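Fimbrin (Schizosaccharomyces pombe, PDB 1RT8) binds and crosslinks actin filaments through two actin-binding regions and serves cell polarity, cytokinesis, mating and spore formation. Local coordinates at residues A[15-20]-A[126-131]; A[171-176]-A[201-206]; A[424-429]-A[456-461]. All blocks are in the same frame, centred on the assembly; numbering follows the deposited sequence.

Interaction 1: A[15-20]-A[126-131]; sequences REFIKH and QIIRRG. With SO4 (sulfate ion), chain C.
Two nitrogens of R129, NH1 and NH2, reach the same oxygen, O1 of a sulfate ion, at 3.0 Å each, while the neighbouring I128 meets F17 and H20 across the helix pair. Both bonds are weak, bent to about 125°, and the sulfate probably came from the crystallisation liquor. The pair joins helices 11-25 and 117-131 within the first calponin-homology domain, a fold in which the first and last helices pack together. I128 carries the contact. Its CG1 lies anti to the carbonyl carbon (chi1 -71°), and the chain then runs out extended, which places CD1 between two rings of the facing helix. CD1 approaches F17 CD2 to 3.8 Å, crossing that side chain obliquely, whereas the H20 side chain and I128 run past each other in opposite directions. Shortening I128 to an alanine is likely to open a gap between the F17 and H20 rings, with H20 losing the CG1 and CD1 it lies against, though F17 would keep L121 and V124. Further partners tie the pair to the second calponin-homology domain: R129 NH2 makes a salt bridge with E163, and F17 also packs on K249 and L250 of helix 248-261. Buried by the contact and without a polar partner in the model, H20 ND1 lies 3.7 Å from I128 CD1 and 3.9 Å from I128 CG1.

Interaction 2: A[171-176]-A[201-206]; sequences NYHLKA and NQLAPE
H173 and L203 share the same first torsion, CG anti to the carbonyl carbon (chi1 -72° and -69°), and this turns the imidazole of one helix and the branched end of the other onto each other. L203 CD2 sits over one face of the H173 ring, 3.7 Å from its centroid and 16° off the normal, a clear CH-pi contact. The opposite face is covered by Y172 CD2 from the same helix, so the ring is sandwiched, and its NE2 is hydrogen-bonded to the backbone O of P263, which helps fix its rotation. Q202 meets the backbone of the same residue and then the next turn. Bent at chi2, its chain brings CG to 3.6 Å from H173 O, and its amide carries on to the exposed A176, where Q202 NE2 lies 4.1 Å from A176 CB. Both are van der Waals approaches, the one at A176 the looser. The backbones run close, with H173 CA and Q202 CA 6.7 Å apart. The arrangement is helix-helix packing in the second calponin-homology domain: the end of helix 194-203 rests against the last turns of helix 162-176 in an all-helical fold.

Interaction 3: A[424-429]-A[456-461]; sequences GGKGSQ and VDYNLV
Two loops of the fourth calponin-homology domain, one before helix 442-451 and one after it, meet where K426 lies over the ring of Y458. The lysine uses two parts of its chain. Its CG sits over one face of the ring, 3.5 Å from the centroid of Y458 and 20° off the normal, as a CH-pi contact. Bends at chi2 (-64°) and chi4 then curl the chain back over the same face, so that K426 NZ comes to 4.2 Å from the Y458 centroid in an off-centre cation-pi interaction. The ammonium group thus stands over the CG-CD1 side of the ring while the aliphatic carbons cover CD2 and CE2. V456 CG1 packs on the opposite face, 3.9 Å from the ring plane. At the far end of the tyrosine the hydroxyl lies beside the glycine backbone, with Y458 OH 3.6 Å from G425 CA. Its polar partner is D446 on helix 442-451: OD1 of D446 bonds both to Y458 OH and to K426 N, and OD2 accepts from G427 N. One carboxylate therefore grips both loops and holds the lysine backbone near the ring it covers. The backbone beyond the ring is set by D457, whose OD1 accepts from N459 N at 2.8 Å, nearly along its C-O axis, forming an Asx turn around Y458. G424 adopts backbone angles that call for glycine. The result is a surface cation-pi contact, backed by an aspartate-bound pair of loops at the two ends of one helix in a calponin-homology domain.

In the fold
The three contacts lie in three different calponin-homology domains and follow one another along the chain without overlapping. Interactions 1 and 2 belong to the first actin-binding region, their centres 27 Å apart and their nearest atoms about 16 Å apart; interaction 3 belongs to the second. Its centre is 37 Å from that of interaction 1 and 56 Å from that of interaction 2, which lies on the opposite side of the chain's centre. Interaction 1 is the buried one, and its segments also touch the second domain. From interaction 3, L460 reaches R69 of the first domain, so side chains of the contact segments reach across domains, although each pairing stays within one.

Interaction 1: A[15-20]-A[126-131]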
# COMPACT_ATOMS: atom_id res chain seq x y z
N ARG A 15 5.74 18.52 -13.23
CA ARG A 15 4.64 19.26 -13.83
C ARG A 15 3.35 18.46 -13.85
O ARG A 15 2.33 18.90 -13.32
CB ARG A 15 4.99 19.69 -15.26
CG ARG A 15 3.89 20.50 -15.93
CD ARG A 15 4.17 20.81 -17.40
NE ARG A 15 5.31 21.69 -17.61
CZ ARG A 15 6.58 21.29 -17.62
NH1 ARG A 15 6.88 20.01 -17.44
NH2 ARG A 15 7.55 22.17 -17.82
N GLU A 16 3.40 17.29 -14.47
CA GLU A 16 2.23 16.44 -14.59
C GLU A 16 1.67 16.00 -13.23
O GLU A 16 0.45 16.03 -13.04
CB GLU A 16 2.54 15.21 -15.45
CG GLU A 16 3.02 15.54 -16.87
CD GLU A 16 2.14 16.57 -17.57
OE1 GLU A 16 0.90 16.47 -17.48
OE2 GLU A 16 2.69 17.47 -18.23
N PHE A 17 2.53 15.61 -12.30
CA PHE A 17 2.05 15.19 -10.98
C PHE A 17 1.30 16.34 -10.31
O PHE A 17 0.23 16.14 -9.73
CB PHE A 17 3.22 14.74 -10.09
CG PHE A 17 3.85 13.44 -10.53
CD1 PHE A 17 5.07 13.04 -9.99
CD2 PHE A 17 3.23 12.63 -11.47
CE1 PHE A 17 5.66 11.85 -10.39
CE2 PHE A 17 3.82 11.43 -11.87
CZ PHE A 17 5.04 11.04 -11.33
N ILE A 18 1.86 17.54 -10.37
CA ILE A 18 1.20 18.69 -9.77
C ILE A 18 -0.13 18.95 -10.45
O ILE A 18 -1.11 19.31 -9.79
CB ILE A 18 2.08 19.95 -9.87
CG1 ILE A 18 3.35 19.76 -9.04
CG2 ILE A 18 1.29 21.15 -9.38
CD1 ILE A 18 4.40 20.85 -9.24
N LYS A 19 -0.18 18.78 -11.77
CA LYS A 19 -1.42 19.00 -12.50
C LYS A 19 -2.47 18.00 -12.03
O LYS A 19 -3.63 18.36 -11.80
CB LYS A 19 -1.19 18.85 -14.01
CG LYS A 19 -0.29 19.93 -14.60
CD LYS A 19 -0.18 19.81 -16.12
CE LYS A 19 -1.54 19.99 -16.80
NZ LYS A 19 -1.40 20.06 -18.29
N HIS A 20 -2.06 16.75 -11.87
CA HIS A 20 -2.99 15.72 -11.40
C HIS A 20 -3.49 16.10 -10.01
O HIS A 20 -4.67 15.95 -9.70
CB HIS A 20 -2.31 14.35 -11.36
CG HIS A 20 -3.09 13.32 -10.61
ND1 HIS A 20 -2.88 13.05 -9.27
CD2 HIS A 20 -4.12 12.52 -10.99
CE1 HIS A 20 -3.74 12.13 -8.87
NE2 HIS A 20 -4.50 11.79 -9.89
N GLN A 126 4.43 7.31 -5.66
CA GLN A 126 3.98 6.04 -5.08
C GLN A 126 2.49 6.11 -4.76
O GLN A 126 1.75 5.15 -5.01
CB GLN A 126 4.77 5.69 -3.82
CG GLN A 126 6.24 5.33 -4.06
CD GLN A 126 6.41 4.11 -4.98
OE1 GLN A 126 5.75 3.09 -4.81
NE2 GLN A 126 7.31 4.23 -5.95
N ILE A 127 2.05 7.25 -4.21
CA ILE A 127 0.63 7.41 -3.87
C ILE A 127 -0.23 7.40 -5.14
O ILE A 127 -1.25 6.71 -5.18
CB ILE A 127 0.39 8.72 -3.07
CG1 ILE A 127 1.14 8.65 -1.73
CG2 ILE A 127 -1.10 8.90 -2.79
CD1 ILE A 127 0.99 9.89 -0.87
N ILE A 128 0.18 8.15 -6.17
CA ILE A 128 -0.55 8.21 -7.43
C ILE A 128 -0.61 6.85 -8.10
O ILE A 128 -1.66 6.44 -8.61
CB ILE A 128 0.11 9.19 -8.43
CG1 ILE A 128 -0.09 10.64 -7.97
CG2 ILE A 128 -0.50 9.00 -9.83
CD1 ILE A 128 0.56 11.65 -8.88
N ARG A 129 0.52 6.14 -8.09
CA ARG A 129 0.60 4.81 -8.68
C ARG A 129 -0.33 3.83 -7.98
O ARG A 129 -1.00 3.04 -8.64
CB ARG A 129 2.04 4.30 -8.62
CG ARG A 129 2.23 2.83 -8.99
CD ARG A 129 3.71 2.49 -9.10
NE ARG A 129 3.95 1.08 -9.38
CZ ARG A 129 3.75 0.10 -8.51
NH1 ARG A 129 3.29 0.37 -7.29
NH2 ARG A 129 4.00 -1.16 -8.84
N ARG A 130 -0.37 3.89 -6.65
CA ARG A 130 -1.23 3.00 -5.89
C ARG A 130 -2.71 3.19 -6.22
O ARG A 130 -3.50 2.26 -6.14
CB ARG A 130 -1.00 3.21 -4.38
CG ARG A 130 -1.99 2.46 -3.47
CD ARG A 130 -1.92 0.95 -3.67
NE ARG A 130 -2.91 0.24 -2.86
CZ ARG A 130 -4.23 0.27 -3.08
NH1 ARG A 130 -4.73 0.99 -4.07
NH2 ARG A 130 -5.04 -0.40 -2.27
N GLY A 131 -3.08 4.41 -6.62
CA GLY A 131 -4.47 4.68 -6.93
C GLY A 131 -4.92 4.45 -8.37
O GLY A 131 -6.11 4.35 -8.64
S SO4 C . 4.45 -3.58 -5.81
O1 SO4 C . 4.69 -1.99 -6.05
O2 SO4 C . 3.04 -3.78 -6.10
O3 SO4 C . 5.24 -4.28 -6.59
O4 SO4 C . 4.68 -3.73 -4.40

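Interaction 2: A[171-176]-A[201-206]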
# COMPACT_ATOMS: atom_id res chain seq x y z
N ASN A 171 -1.24 -6.22 -24.21
CA ASN A 171 -0.89 -7.28 -25.16
C ASN A 171 -2.09 -8.07 -25.66
O ASN A 171 -2.11 -8.52 -26.81
CB ASN A 171 0.14 -8.23 -24.56
CG ASN A 171 1.51 -7.60 -24.49
OD1 ASN A 171 2.01 -7.05 -25.48
ND2 ASN A 171 2.14 -7.69 -23.33
N TYR A 172 -3.09 -8.26 -24.81
CA TYR A 172 -4.29 -8.98 -25.21
C TYR A 172 -4.86 -8.30 -26.46
O TYR A 172 -5.31 -8.96 -27.39
CB TYR A 172 -5.33 -8.96 -24.09
CG TYR A 172 -6.71 -9.37 -24.54
CD1 TYR A 172 -7.04 -10.71 -24.74
CD2 TYR A 172 -7.70 -8.40 -24.76
CE1 TYR A 172 -8.32 -11.09 -25.15
CE2 TYR A 172 -8.98 -8.77 -25.17
CZ TYR A 172 -9.29 -10.10 -25.36
OH TYR A 172 -10.56 -10.45 -25.75
N HIS A 173 -4.83 -6.97 -26.47
CA HIS A 173 -5.35 -6.21 -27.60
C HIS A 173 -4.41 -6.20 -28.81
O HIS A 173 -4.87 -6.37 -29.94
CB HIS A 173 -5.66 -4.78 -27.17
CG HIS A 173 -6.86 -4.66 -26.29
ND1 HIS A 173 -8.13 -4.97 -26.74
CD2 HIS A 173 -6.99 -4.32 -24.99
CE1 HIS A 173 -8.99 -4.82 -25.74
NE2 HIS A 173 -8.32 -4.42 -24.67
N LEU A 174 -3.12 -5.99 -28.60
CA LEU A 174 -2.18 -5.99 -29.72
C LEU A 174 -2.27 -7.33 -30.43
O LEU A 174 -2.18 -7.41 -31.66
CB LEU A 174 -0.75 -5.77 -29.24
CG LEU A 174 -0.47 -4.39 -28.63
CD1 LEU A 174 1.00 -4.31 -28.24
CD2 LEU A 174 -0.84 -3.30 -29.64
N LYS A 175 -2.46 -8.40 -29.66
CA LYS A 175 -2.57 -9.72 -30.24
C LYS A 175 -3.85 -9.82 -31.06
O LYS A 175 -3.86 -10.42 -32.14
CB LYS A 175 -2.55 -10.81 -29.17
CG LYS A 175 -2.61 -12.21 -29.76
CD LYS A 175 -2.62 -13.28 -28.68
CE LYS A 175 -2.74 -14.67 -29.30
NZ LYS A 175 -2.68 -15.74 -28.27
N ALA A 176 -4.92 -9.23 -30.55
CA ALA A 176 -6.20 -9.25 -31.25
C ALA A 176 -6.11 -8.42 -32.52
O ALA A 176 -6.77 -8.73 -33.51
CB ALA A 176 -7.30 -8.70 -30.35
N ASN A 201 -6.55 2.13 -31.91
CA ASN A 201 -7.34 1.73 -33.07
C ASN A 201 -8.09 0.44 -32.79
O ASN A 201 -9.17 0.19 -33.33
CB ASN A 201 -6.43 1.56 -34.29
CG ASN A 201 -7.13 0.91 -35.46
OD1 ASN A 201 -7.02 -0.30 -35.67
ND2 ASN A 201 -7.88 1.70 -36.22
N GLN A 202 -7.51 -0.39 -31.93
CA GLN A 202 -8.13 -1.66 -31.58
C GLN A 202 -9.28 -1.39 -30.60
O GLN A 202 -10.33 -2.01 -30.70
CB GLN A 202 -7.09 -2.58 -30.95
CG GLN A 202 -7.55 -4.01 -30.69
CD GLN A 202 -8.12 -4.69 -31.92
OE1 GLN A 202 -7.54 -4.63 -33.01
NE2 GLN A 202 -9.25 -5.36 -31.75
N LEU A 203 -9.08 -0.45 -29.69
CA LEU A 203 -10.10 -0.11 -28.69
C LEU A 203 -11.30 0.66 -29.25
O LEU A 203 -12.43 0.45 -28.80
CB LEU A 203 -9.48 0.71 -27.55
CG LEU A 203 -8.49 0.05 -26.60
CD1 LEU A 203 -8.12 1.06 -25.53
CD2 LEU A 203 -9.11 -1.20 -25.96
N ALA A 204 -11.05 1.55 -30.21
CA ALA A 204 -12.13 2.35 -30.80
C ALA A 204 -11.86 2.62 -32.28
O ALA A 204 -11.52 3.74 -32.67
CB ALA A 204 -12.26 3.66 -30.04
N PRO A 205 -12.05 1.60 -33.14
CA PRO A 205 -11.82 1.73 -34.58
C PRO A 205 -12.50 2.93 -35.22
O PRO A 205 -12.05 3.43 -36.26
CB PRO A 205 -12.38 0.42 -35.14
CG PRO A 205 -12.22 -0.54 -33.99
CD PRO A 205 -12.63 0.29 -32.81
N GLU A 206 -13.57 3.41 -34.59
CA GLU A 206 -14.35 4.53 -35.11
C GLU A 206 -13.78 5.94 -34.94
O GLU A 206 -14.15 6.85 -35.69
CB GLU A 206 -15.76 4.49 -34.50
CG GLU A 206 -16.56 3.24 -34.85
CD GLU A 206 -16.99 3.19 -36.31
OE1 GLU A 206 -17.70 4.12 -36.75
OE2 GLU A 206 -16.63 2.22 -37.01

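Interaction 3: A[424-429]-A[456-461]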
# COMPACT_ATOMS: atom_id res chain seq x y z
N GLY A 424 -10.45 7.46 32.00
CA GLY A 424 -11.46 8.37 31.48
C GLY A 424 -12.17 7.85 30.25
O GLY A 424 -12.78 8.62 29.51
N GLY A 425 -12.11 6.54 30.02
CA GLY A 425 -12.75 5.97 28.85
C GLY A 425 -14.27 5.98 28.88
O GLY A 425 -14.88 6.13 29.94
N LYS A 426 -14.89 5.82 27.71
CA LYS A 426 -16.34 5.82 27.62
C LYS A 426 -16.90 4.42 27.39
O LYS A 426 -18.08 4.17 27.65
CB LYS A 426 -16.80 6.77 26.51
CG LYS A 426 -16.50 8.24 26.80
CD LYS A 426 -17.28 8.73 28.01
CE LYS A 426 -16.74 10.05 28.54
NZ LYS A 426 -16.80 11.15 27.53
N GLY A 427 -16.07 3.51 26.91
CA GLY A 427 -16.52 2.15 26.66
C GLY A 427 -16.37 1.24 27.86
O GLY A 427 -16.39 1.69 29.01
N SER A 428 -16.22 -0.05 27.60
CA SER A 428 -16.07 -1.04 28.66
C SER A 428 -14.70 -1.70 28.64
O SER A 428 -14.00 -1.70 27.63
CB SER A 428 -17.14 -2.13 28.53
OG SER A 428 -18.40 -1.67 29.01
N GLN A 429 -14.32 -2.26 29.78
CA GLN A 429 -13.06 -2.98 29.92
C GLN A 429 -13.27 -4.27 29.16
O GLN A 429 -14.41 -4.72 29.00
CB GLN A 429 -12.80 -3.28 31.39
CG GLN A 429 -12.50 -2.05 32.22
CD GLN A 429 -11.04 -1.66 32.15
OE1 GLN A 429 -10.18 -2.37 32.66
NE2 GLN A 429 -10.76 -0.54 31.50
N VAL A 456 -8.15 12.28 21.68
CA VAL A 456 -9.46 11.66 21.58
C VAL A 456 -10.57 12.57 22.08
O VAL A 456 -10.76 12.76 23.28
CB VAL A 456 -9.48 10.33 22.35
CG1 VAL A 456 -10.86 9.68 22.22
CG2 VAL A 456 -8.38 9.39 21.80
N ASP A 457 -11.30 13.15 21.13
CA ASP A 457 -12.42 14.04 21.42
C ASP A 457 -13.66 13.17 21.35
O ASP A 457 -14.07 12.77 20.26
CB ASP A 457 -12.51 15.14 20.36
CG ASP A 457 -13.58 16.17 20.66
OD1 ASP A 457 -14.69 15.78 21.06
OD2 ASP A 457 -13.30 17.38 20.50
N TYR A 458 -14.25 12.86 22.50
CA TYR A 458 -15.42 11.99 22.49
C TYR A 458 -16.65 12.52 21.75
O TYR A 458 -17.62 11.78 21.56
CB TYR A 458 -15.77 11.57 23.92
CG TYR A 458 -14.79 10.56 24.46
CD1 TYR A 458 -13.78 10.94 25.34
CD2 TYR A 458 -14.85 9.23 24.06
CE1 TYR A 458 -12.85 10.01 25.81
CE2 TYR A 458 -13.93 8.29 24.52
CZ TYR A 458 -12.94 8.69 25.40
OH TYR A 458 -12.04 7.76 25.86
N ASN A 459 -16.60 13.77 21.33
CA ASN A 459 -17.71 14.33 20.56
C ASN A 459 -17.64 13.72 19.16
O ASN A 459 -18.63 13.70 18.43
CB ASN A 459 -17.60 15.85 20.48
CG ASN A 459 -18.03 16.52 21.76
OD1 ASN A 459 -19.05 16.16 22.34
ND2 ASN A 459 -17.26 17.50 22.22
N LEU A 460 -16.46 13.20 18.80
CA LEU A 460 -16.25 12.57 17.51
C LEU A 460 -16.35 11.05 17.62
O LEU A 460 -16.11 10.34 16.65
CB LEU A 460 -14.87 12.93 16.96
CG LEU A 460 -14.53 14.41 16.82
CD1 LEU A 460 -13.11 14.57 16.32
CD2 LEU A 460 -15.51 15.07 15.86
N VAL A 461 -16.70 10.55 18.81
CA VAL A 461 -16.81 9.12 19.04
C VAL A 461 -18.27 8.68 19.12
O VAL A 461 -19.04 9.19 19.94
CB VAL A 461 -16.08 8.70 20.34
CG1 VAL A 461 -16.36 7.23 20.67
CG2 VAL A 461 -14.59 8.94 20.20